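Local coordinates for peptidoglycan N-acetylglucosamine deacetylase (Agathobacter rectalis, PDB 5JMU), which probably removes acetyl groups from N-acetylglucosamine of peptidoglycan by hydrolysing a non-peptide carbon-nitrogen bond, and binds zinc in the catalytic domain described here, at residues T87-F92 with M133-N138; D39-Y44 with R69-A74. One frame throughout, in Å; residues are numbered along the deposited sequence.

Both contacts lie in the catalytic domain, within one NodB homology range, and follow in series along the chain: contact 2 (39-44 with 69-74) closes before contact 1 (87-92 with 133-138) opens. Their centres are 31 Å apart, on opposite sides of the chain's centre, and their nearest atoms stay about 11 Å apart. Contact 2 joins helix 34-43 to the turn that leads into strand 72-77 of the parallel sheet. The same strand carries His76, a zinc ligand, and the chain then runs on to helix 89-107, which contact 1 pairs with helix 132-142. Contact 2 thus fixes a helix at the start of a zinc-binding strand, while contact 1 joins two helices across the centre.

Contact 1. Residues T87-F92 with M133-N138; sequences TSEQAF and MTQLVN. With MG (magnesium ion), chain D.
One face of the Phe92 ring is covered by Leu136, whose CD1 lies 3.8 Å from the ring centroid and 18° off the ring normal, a CH-pi contact displaced toward the CG side of the ring. The second methyl does not sit over the centre: Leu136 CD2 comes within 3.6 Å of Phe92 CD2, so one methyl covers the face and the other lies past the rim beside Phe92 CG and CD2. With CG anti to the backbone N (chi1 178°), Phe92 sends its ring off helix 89-107 toward helix 132-142. The Phe116 ring also meets that of Phe92, whose side chain stands about 11 Å from the zinc ion. An alanine in place of Phe92 would probably open a gap beside both Leu136 methyls and deprive Phe116 of its aromatic neighbour.

The Glu89 carboxylate plane is turned 23° from the Gln135 amide plane. Glu89 OE2 lies 3.4 Å from Gln135 CG, a contact with the aliphatic part of the glutamine, whose chain bends back at chi2. No direct hydrogen bond joins the segments; the polar link runs through the metal shell. Glu89 OE1 binds the magnesium ion at 2.2 Å, while water 1, itself a magnesium ligand, donates to OE2 at 2.6 Å. Water 2, also on the metal, lies 2.7 Å from Gln135 OE1 and can donate to it, though other acceptors compete, consistent with Gln135 as a second-shell residue. Ser88 caps the helix start, its OG accepting from Ala91 N at 3.0 Å.

The result is a helix-helix contact, apolar at Phe92 and Leu136 and linked through magnesium-bound water at its more exposed margin. It joins two helices of the NodB homology domain at a peripheral magnesium site.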
ATOM      1  N   THR A  87      -7.434 -19.313   2.444  1.00 13.03           N
ATOM      2  CA  THR A  87      -7.815 -20.689   2.779  1.00 13.69           C
ATOM      3  C   THR A  87      -6.562 -21.597   2.929  1.00 13.51           C
ATOM      4  O   THR A  87      -6.624 -22.635   3.585  1.00 15.87           O
ATOM      5  CB  THR A  87      -8.734 -21.281   1.731  1.00 19.59           C
ATOM      6  OG1 THR A  87      -8.127 -21.163   0.440  1.00 19.38           O
ATOM      7  CG2 THR A  87     -10.060 -20.542   1.730  1.00 18.55           C
ATOM      8  N   SER A  88      -5.431 -21.244   2.308  1.00 13.23           N
ATOM      9  CA  SER A  88      -4.226 -22.058   2.450  1.00 14.23           C
ATOM     10  C   SER A  88      -3.043 -21.196   2.012  1.00 13.90           C
ATOM     11  O   SER A  88      -3.236 -20.237   1.278  1.00 13.58           O
ATOM     12  CB  SER A  88      -4.287 -23.331   1.604  1.00 15.00           C
ATOM     13  OG  SER A  88      -4.279 -23.014   0.233  1.00 15.11           O
ATOM     14  N   GLU A  89      -1.828 -21.545   2.448  1.00 15.91           N
ATOM     15  CA  GLU A  89      -0.628 -20.888   1.922  1.00 14.95           C
ATOM     16  C   GLU A  89      -0.577 -20.978   0.386  1.00 13.16           C
ATOM     17  O   GLU A  89      -0.197 -20.017  -0.279  1.00 13.70           O
ATOM     18  CB  GLU A  89       0.630 -21.568   2.504  1.00 18.85           C
ATOM     19  CG  GLU A  89       0.811 -21.315   3.996  1.00 21.17           C
ATOM     20  CD  GLU A  89       1.738 -22.343   4.676  1.00 18.31           C
ATOM     21  OE1 GLU A  89       2.851 -22.777   4.105  1.00 17.52           O
ATOM     22  OE2 GLU A  89       1.315 -22.642   5.825  1.00 16.72           O
ATOM     23  N   GLN A  90      -0.921 -22.141  -0.149  1.00 13.58           N
ATOM     24  CA  GLN A  90      -0.870 -22.353  -1.582  1.00 13.42           C
ATOM     25  C   GLN A  90      -1.820 -21.403  -2.336  1.00 13.20           C
ATOM     26  O   GLN A  90      -1.439 -20.823  -3.360  1.00 14.63           O
ATOM     27  CB  GLN A  90      -1.163 -23.829  -1.872  1.00 15.77           C
ATOM     28  CG  GLN A  90      -0.036 -24.797  -1.382  1.00 23.96           C
ATOM     29  CD  GLN A  90      -0.048 -25.100   0.156  1.00 27.11           C
ATOM     30  OE1 GLN A  90      -1.031 -24.799   0.893  1.00 21.86           O
ATOM     31  NE2 GLN A  90       1.050 -25.724   0.633  1.00 24.28           N
ATOM     32  N   ALA A  91      -3.044 -21.246  -1.822  1.00 13.18           N
ATOM     33  CA  ALA A  91      -4.002 -20.324  -2.442  1.00 13.82           C
ATOM     34  C   ALA A  91      -3.520 -18.884  -2.364  1.00 12.32           C
ATOM     35  O   ALA A  91      -3.668 -18.113  -3.315  1.00 12.82           O
ATOM     36  CB  ALA A  91      -5.366 -20.477  -1.749  1.00 15.49           C
ATOM     37  N   PHE A  92      -2.918 -18.499  -1.241  1.00 11.75           N
ATOM     38  CA  PHE A  92      -2.411 -17.147  -1.099  1.00 11.65           C
ATOM     39  C   PHE A  92      -1.362 -16.869  -2.154  1.00 12.50           C
ATOM     40  O   PHE A  92      -1.425 -15.830  -2.820  1.00 12.05           O
ATOM     41  CB  PHE A  92      -1.821 -16.933   0.294  1.00 10.72           C
ATOM     42  CG  PHE A  92      -1.253 -15.560   0.458  1.00 10.20           C
ATOM     43  CD1 PHE A  92      -2.110 -14.519   0.733  1.00 12.12           C
ATOM     44  CD2 PHE A  92       0.104 -15.334   0.262  1.00 11.98           C
ATOM     45  CE1 PHE A  92      -1.623 -13.214   0.850  1.00 11.84           C
ATOM     46  CE2 PHE A  92       0.625 -14.026   0.365  1.00 12.32           C
ATOM     47  CZ  PHE A  92      -0.235 -12.995   0.673  1.00 10.53           C
HETATM   48  N   MSE A 133      -1.419 -16.396   8.974  1.00 11.05           N
HETATM   49  CA  MSE A 133      -0.582 -15.214   8.863  1.00 10.77           C
HETATM   50  C   MSE A 133       0.790 -15.420   9.487  1.00 10.96           C
HETATM   51  O   MSE A 133       1.779 -14.859   9.016  1.00 11.14           O
HETATM   52  CB  MSE A 133      -1.265 -13.973   9.516  1.00 11.25           C
HETATM   53  CG  MSE A 133      -2.625 -13.669   8.923  1.00 11.71           C
HETATM   54 SE   MSE A 133      -2.682 -13.534   6.987  0.71 14.18          SE
HETATM   55  CE  MSE A 133      -1.410 -12.325   6.846  1.00 10.71           C
ATOM     56  N   THR A 134       0.858 -16.185  10.570  1.00 11.41           N
ATOM     57  CA  THR A 134       2.178 -16.498  11.132  1.00 13.14           C
ATOM     58  C   THR A 134       3.023 -17.242  10.093  1.00 12.77           C
ATOM     59  O   THR A 134       4.242 -17.002   9.968  1.00 13.49           O
ATOM     60  CB  THR A 134       2.015 -17.342  12.405  1.00 14.65           C
ATOM     61  OG1 THR A 134       1.526 -16.487  13.471  1.00 14.40           O
ATOM     62  CG2 THR A 134       3.355 -17.995  12.829  1.00 12.87           C
ATOM     63  N   GLN A 135       2.396 -18.159   9.364  1.00 11.64           N
ATOM     64  CA  GLN A 135       3.154 -18.833   8.294  1.00 11.72           C
ATOM     65  C   GLN A 135       3.489 -17.862   7.166  1.00 13.87           C
ATOM     66  O   GLN A 135       4.624 -17.844   6.685  1.00 14.31           O
ATOM     67  CB  GLN A 135       2.378 -20.010   7.703  1.00 11.88           C
ATOM     68  CG  GLN A 135       2.094 -21.143   8.747  1.00 13.10           C
ATOM     69  CD  GLN A 135       3.356 -21.645   9.450  1.00 13.57           C
ATOM     70  OE1 GLN A 135       4.397 -21.857   8.799  1.00 13.65           O
ATOM     71  NE2 GLN A 135       3.291 -21.833  10.766  1.00 13.43           N
ATOM     72  N   LEU A 136       2.509 -17.098   6.704  1.00 10.84           N
ATOM     73  CA  LEU A 136       2.785 -16.255   5.541  1.00 10.49           C
ATOM     74  C   LEU A 136       3.832 -15.150   5.742  1.00 10.44           C
ATOM     75  O   LEU A 136       4.560 -14.833   4.786  1.00 11.17           O
ATOM     76  CB  LEU A 136       1.484 -15.585   5.041  1.00 10.15           C
ATOM     77  CG  LEU A 136       0.475 -16.562   4.418  1.00 11.78           C
ATOM     78  CD1 LEU A 136      -0.831 -15.782   4.061  1.00 11.70           C
ATOM     79  CD2 LEU A 136       1.088 -17.267   3.161  1.00 12.76           C
ATOM     80  N   VAL A 137       3.949 -14.543   6.925  1.00 11.16           N
ATOM     81  CA  VAL A 137       4.990 -13.512   7.072  0.64 10.67           C
ATOM     82  C   VAL A 137       6.342 -14.203   6.927  1.00 13.99           C
ATOM     83  O   VAL A 137       7.272 -13.616   6.368  1.00 14.02           O
ATOM     84  CB  VAL A 137       4.895 -12.703   8.379  0.64 10.95           C
ATOM     85  CG1 VAL A 137       3.596 -11.868   8.365  0.64 10.57           C
ATOM     86  CG2 VAL A 137       5.007 -13.577   9.649  0.64 11.42           C
ATOM     87  N   ASN A 138       6.430 -15.445   7.372  1.00 11.52           N
ATOM     88  CA  ASN A 138       7.679 -16.164   7.175  0.61 12.90           C
ATOM     89  C   ASN A 138       7.865 -16.608   5.713  1.00 13.78           C
ATOM     90  O   ASN A 138       8.974 -16.474   5.164  1.00 14.37           O
ATOM     91  CB  ASN A 138       7.732 -17.325   8.181  0.61 16.02           C
ATOM     92  CG  ASN A 138       7.991 -16.823   9.629  0.61 19.63           C
ATOM     93  OD1 ASN A 138       9.122 -16.432   9.933  0.61 24.36           O
ATOM     94  ND2 ASN A 138       6.951 -16.817  10.512  0.61 15.60           N
TER
HETATM   95 MG    MG D 503       4.580 -23.790   5.110  1.00 12.02          MG
HETATM   96  O   HOH W   1       3.161 -24.264   6.598  1.00 13.34           O
HETATM   97  O   HOH W   2       4.935 -21.994   6.136  1.00 10.63           O
HETATM   98  O   HOH W   3       5.848 -23.082   3.625  1.00 14.31           O

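Contact 2. Residues D39-Y44 with R69-A74; sequences DVLDKY and RGHTVA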
ATOM      1  N   ASP A  39      -2.348  12.556 -11.739  1.00 15.79           N
ATOM      2  CA  ASP A  39      -2.213  13.920 -12.211  1.00 15.21           C
ATOM      3  C   ASP A  39      -1.915  14.832 -11.023  1.00 18.38           C
ATOM      4  O   ASP A  39      -1.095  15.751 -11.109  1.00 17.86           O
ATOM      5  CB  ASP A  39      -3.509  14.364 -12.917  1.00 17.98           C
ATOM      6  CG  ASP A  39      -3.706  13.681 -14.268  1.00 24.66           C
ATOM      7  OD1 ASP A  39      -2.742  13.107 -14.793  1.00 24.88           O
ATOM      8  OD2 ASP A  39      -4.832  13.730 -14.810  1.00 27.88           O
ATOM      9  N   VAL A  40      -2.603  14.594  -9.901  1.00 18.11           N
ATOM     10  CA  VAL A  40      -2.325  15.395  -8.689  1.00 16.74           C
ATOM     11  C   VAL A  40      -0.892  15.167  -8.184  1.00 16.95           C
ATOM     12  O   VAL A  40      -0.187  16.129  -7.832  1.00 16.22           O
ATOM     13  CB  VAL A  40      -3.319  15.064  -7.550  1.00 16.24           C
ATOM     14  CG1 VAL A  40      -2.861  15.649  -6.188  1.00 19.55           C
ATOM     15  CG2 VAL A  40      -4.707  15.570  -7.885  1.00 18.65           C
ATOM     16  N   LEU A  41      -0.472  13.903  -8.149  1.00 14.03           N
ATOM     17  CA  LEU A  41       0.884  13.599  -7.682  1.00 13.51           C
ATOM     18  C   LEU A  41       1.910  14.285  -8.586  1.00 17.18           C
ATOM     19  O   LEU A  41       2.915  14.821  -8.085  1.00 18.45           O
ATOM     20  CB  LEU A  41       1.110  12.078  -7.620  1.00 13.12           C
ATOM     21  CG  LEU A  41       0.240  11.360  -6.594  1.00 12.04           C
ATOM     22  CD1 LEU A  41       0.331   9.840  -6.793  1.00 14.60           C
ATOM     23  CD2 LEU A  41       0.585  11.783  -5.126  1.00 14.48           C
ATOM     24  N   ASP A  42       1.659  14.270  -9.899  1.00 15.32           N
ATOM     25  CA  ASP A  42       2.538  14.965 -10.841  1.00 16.45           C
ATOM     26  C   ASP A  42       2.547  16.477 -10.615  1.00 19.71           C
ATOM     27  O   ASP A  42       3.591  17.125 -10.726  1.00 20.97           O
ATOM     28  CB  ASP A  42       2.112  14.697 -12.266  1.00 18.84           C
ATOM     29  CG  ASP A  42       2.605  13.366 -12.779  1.00 20.58           C
ATOM     30  OD1 ASP A  42       3.432  12.698 -12.085  1.00 22.11           O
ATOM     31  OD2 ASP A  42       2.165  12.985 -13.888  1.00 23.82           O
ATOM     32  N   LYS A  43       1.382  17.040 -10.305  1.00 17.19           N
ATOM     33  CA  LYS A  43       1.285  18.463 -10.059  1.00 21.24           C
ATOM     34  C   LYS A  43       2.232  18.911  -8.934  1.00 18.75           C
ATOM     35  O   LYS A  43       2.810  19.995  -9.024  1.00 23.31           O
ATOM     36  CB  LYS A  43      -0.160  18.836  -9.730  1.00 23.57           C
ATOM     37  CG  LYS A  43      -0.376  20.312  -9.441  1.00 28.38           C
ATOM     38  CD  LYS A  43      -1.851  20.572  -9.155  1.00 28.14           C
ATOM     39  CE  LYS A  43      -2.112  22.040  -8.803  1.00 32.48           C
ATOM     40  NZ  LYS A  43      -3.563  22.266  -8.494  1.00 38.17           N
ATOM     41  N   TYR A  44       2.439  18.056  -7.934  1.00 16.73           N
ATOM     42  CA  TYR A  44       3.255  18.399  -6.766  1.00 19.41           C
ATOM     43  C   TYR A  44       4.595  17.681  -6.819  1.00 18.20           C
ATOM     44  O   TYR A  44       5.364  17.756  -5.874  1.00 17.73           O
ATOM     45  CB  TYR A  44       2.499  18.053  -5.458  1.00 15.18           C
ATOM     46  CG  TYR A  44       1.344  19.021  -5.303  1.00 16.93           C
ATOM     47  CD1 TYR A  44       1.534  20.267  -4.709  1.00 19.16           C
ATOM     48  CD2 TYR A  44       0.095  18.737  -5.860  1.00 19.81           C
ATOM     49  CE1 TYR A  44       0.502  21.177  -4.624  1.00 20.87           C
ATOM     50  CE2 TYR A  44      -0.954  19.668  -5.790  1.00 20.19           C
ATOM     51  CZ  TYR A  44      -0.744  20.859  -5.169  1.00 20.83           C
ATOM     52  OH  TYR A  44      -1.775  21.784  -5.121  1.00 22.63           O
ATOM     53  N   ARG A  69       5.462   6.699 -14.343  1.00 13.34           N
ATOM     54  CA  ARG A  69       5.535   8.014 -13.710  1.00 13.61           C
ATOM     55  C   ARG A  69       6.399   8.017 -12.450  1.00 17.11           C
ATOM     56  O   ARG A  69       6.537   9.048 -11.801  1.00 16.64           O
ATOM     57  CB  ARG A  69       4.128   8.539 -13.402  1.00 16.57           C
ATOM     58  CG  ARG A  69       3.349   8.823 -14.678  1.00 17.84           C
ATOM     59  CD  ARG A  69       2.058   9.544 -14.378  1.00 21.93           C
ATOM     60  NE  ARG A  69       1.137   9.569 -15.528  1.00 26.59           N
ATOM     61  CZ  ARG A  69       0.128  10.416 -15.664  1.00 23.74           C
ATOM     62  NH1 ARG A  69      -0.084  11.388 -14.765  1.00 22.36           N
ATOM     63  NH2 ARG A  69      -0.655  10.298 -16.715  1.00 26.81           N
ATOM     64  N   GLY A  70       7.016   6.885 -12.135  1.00 16.01           N
ATOM     65  CA  GLY A  70       8.008   6.870 -11.084  1.00 12.97           C
ATOM     66  C   GLY A  70       7.509   6.379  -9.725  1.00 12.49           C
ATOM     67  O   GLY A  70       8.255   6.410  -8.734  1.00 13.85           O
ATOM     68  N   HIS A  71       6.262   5.936  -9.675  1.00 12.11           N
ATOM     69  CA  HIS A  71       5.717   5.407  -8.407  1.00 11.72           C
ATOM     70  C   HIS A  71       6.138   3.971  -8.182  1.00 11.91           C
ATOM     71  O   HIS A  71       6.558   3.293  -9.111  1.00 12.81           O
ATOM     72  CB  HIS A  71       4.193   5.488  -8.418  1.00 11.65           C
ATOM     73  CG  HIS A  71       3.721   6.864  -8.695  1.00 12.21           C
ATOM     74  ND1 HIS A  71       3.931   7.893  -7.802  1.00 12.60           N
ATOM     75  CD2 HIS A  71       3.148   7.414  -9.791  1.00 12.59           C
ATOM     76  CE1 HIS A  71       3.510   9.024  -8.336  1.00 13.45           C
ATOM     77  NE2 HIS A  71       3.009   8.757  -9.536  1.00 13.17           N
ATOM     78  N   THR A  72       6.070   3.530  -6.923  1.00 11.04           N
ATOM     79  CA  THR A  72       6.311   2.130  -6.618  1.00 10.67           C
ATOM     80  C   THR A  72       5.035   1.329  -6.844  1.00 11.74           C
ATOM     81  O   THR A  72       3.973   1.692  -6.349  1.00 10.89           O
ATOM     82  CB  THR A  72       6.782   1.981  -5.167  1.00 10.90           C
ATOM     83  OG1 THR A  72       8.081   2.630  -5.075  1.00 12.42           O
ATOM     84  CG2 THR A  72       6.846   0.483  -4.768  1.00 10.32           C
ATOM     85  N   VAL A  73       5.157   0.251  -7.609  1.00 10.33           N
ATOM     86  CA  VAL A  73       4.046  -0.653  -7.827  1.00 10.03           C
ATOM     87  C   VAL A  73       4.301  -1.920  -7.028  1.00 10.14           C
ATOM     88  O   VAL A  73       5.358  -2.583  -7.194  1.00 11.40           O
ATOM     89  CB  VAL A  73       3.899  -0.966  -9.339  1.00 11.29           C
ATOM     90  CG1 VAL A  73       2.836  -2.093  -9.543  1.00 13.67           C
ATOM     91  CG2 VAL A  73       3.487   0.293 -10.050  1.00 13.49           C
ATOM     92  N   ALA A  74       3.385  -2.201  -6.104  1.00 10.76           N
ATOM     93  CA  ALA A  74       3.533  -3.308  -5.162  1.00 10.55           C
ATOM     94  C   ALA A  74       2.267  -4.197  -5.211  1.00 11.08           C
ATOM     95  O   ALA A  74       1.238  -3.815  -5.757  1.00 10.41           O
ATOM     96  CB  ALA A  74       3.764  -2.763  -3.758  1.00 10.52           C
TER
HETATM   97  O   HOH W   4       1.942  10.744 -11.261  1.00 15.93           O
HETATM   98  O   HOH W   5       5.923  11.897 -13.139  1.00 25.39           O
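Arg69 reaches across to Asp42 and Asp39 of helix 34-43 from the turn after helix 61-68, its chain extended from CG to NE. From CB, which points toward the helix, it leads through CG to CD, which passes 3.5 Å from Asp42 OD2. NE is taken by a salt bridge to Glu65. Beyond CZ, NH1 serves two carboxylates. Asp39 OD1 accepts at 3.2 Å with an N-H...O angle of 167°, lying at the guanidinium edge and close to its plane. Asp42 OD2 is nearer to NH1, at 2.9 Å, but the 123° angle makes that hydrogen bond weak, so this salt bridge probably owes more to charge than to alignment.

Beside the charged network, Leu41 CD1 packs against His71 CE1 at 3.6 Å. Water 4 lies at the edge of the imidazole, 2.8 Å from His71 NE2, and makes a weak bond to Asp42 OD1; His71 ND1 pairs with Ala48 N. Water 5 donates to both Asp42 OD1 and Arg69 O.

With Asp39, Asp42 and Glu65 gathered round it, the guanidinium shares a positive charge that probably stabilises their ionised carboxylates, while the waters extend the join to backbone and imidazole.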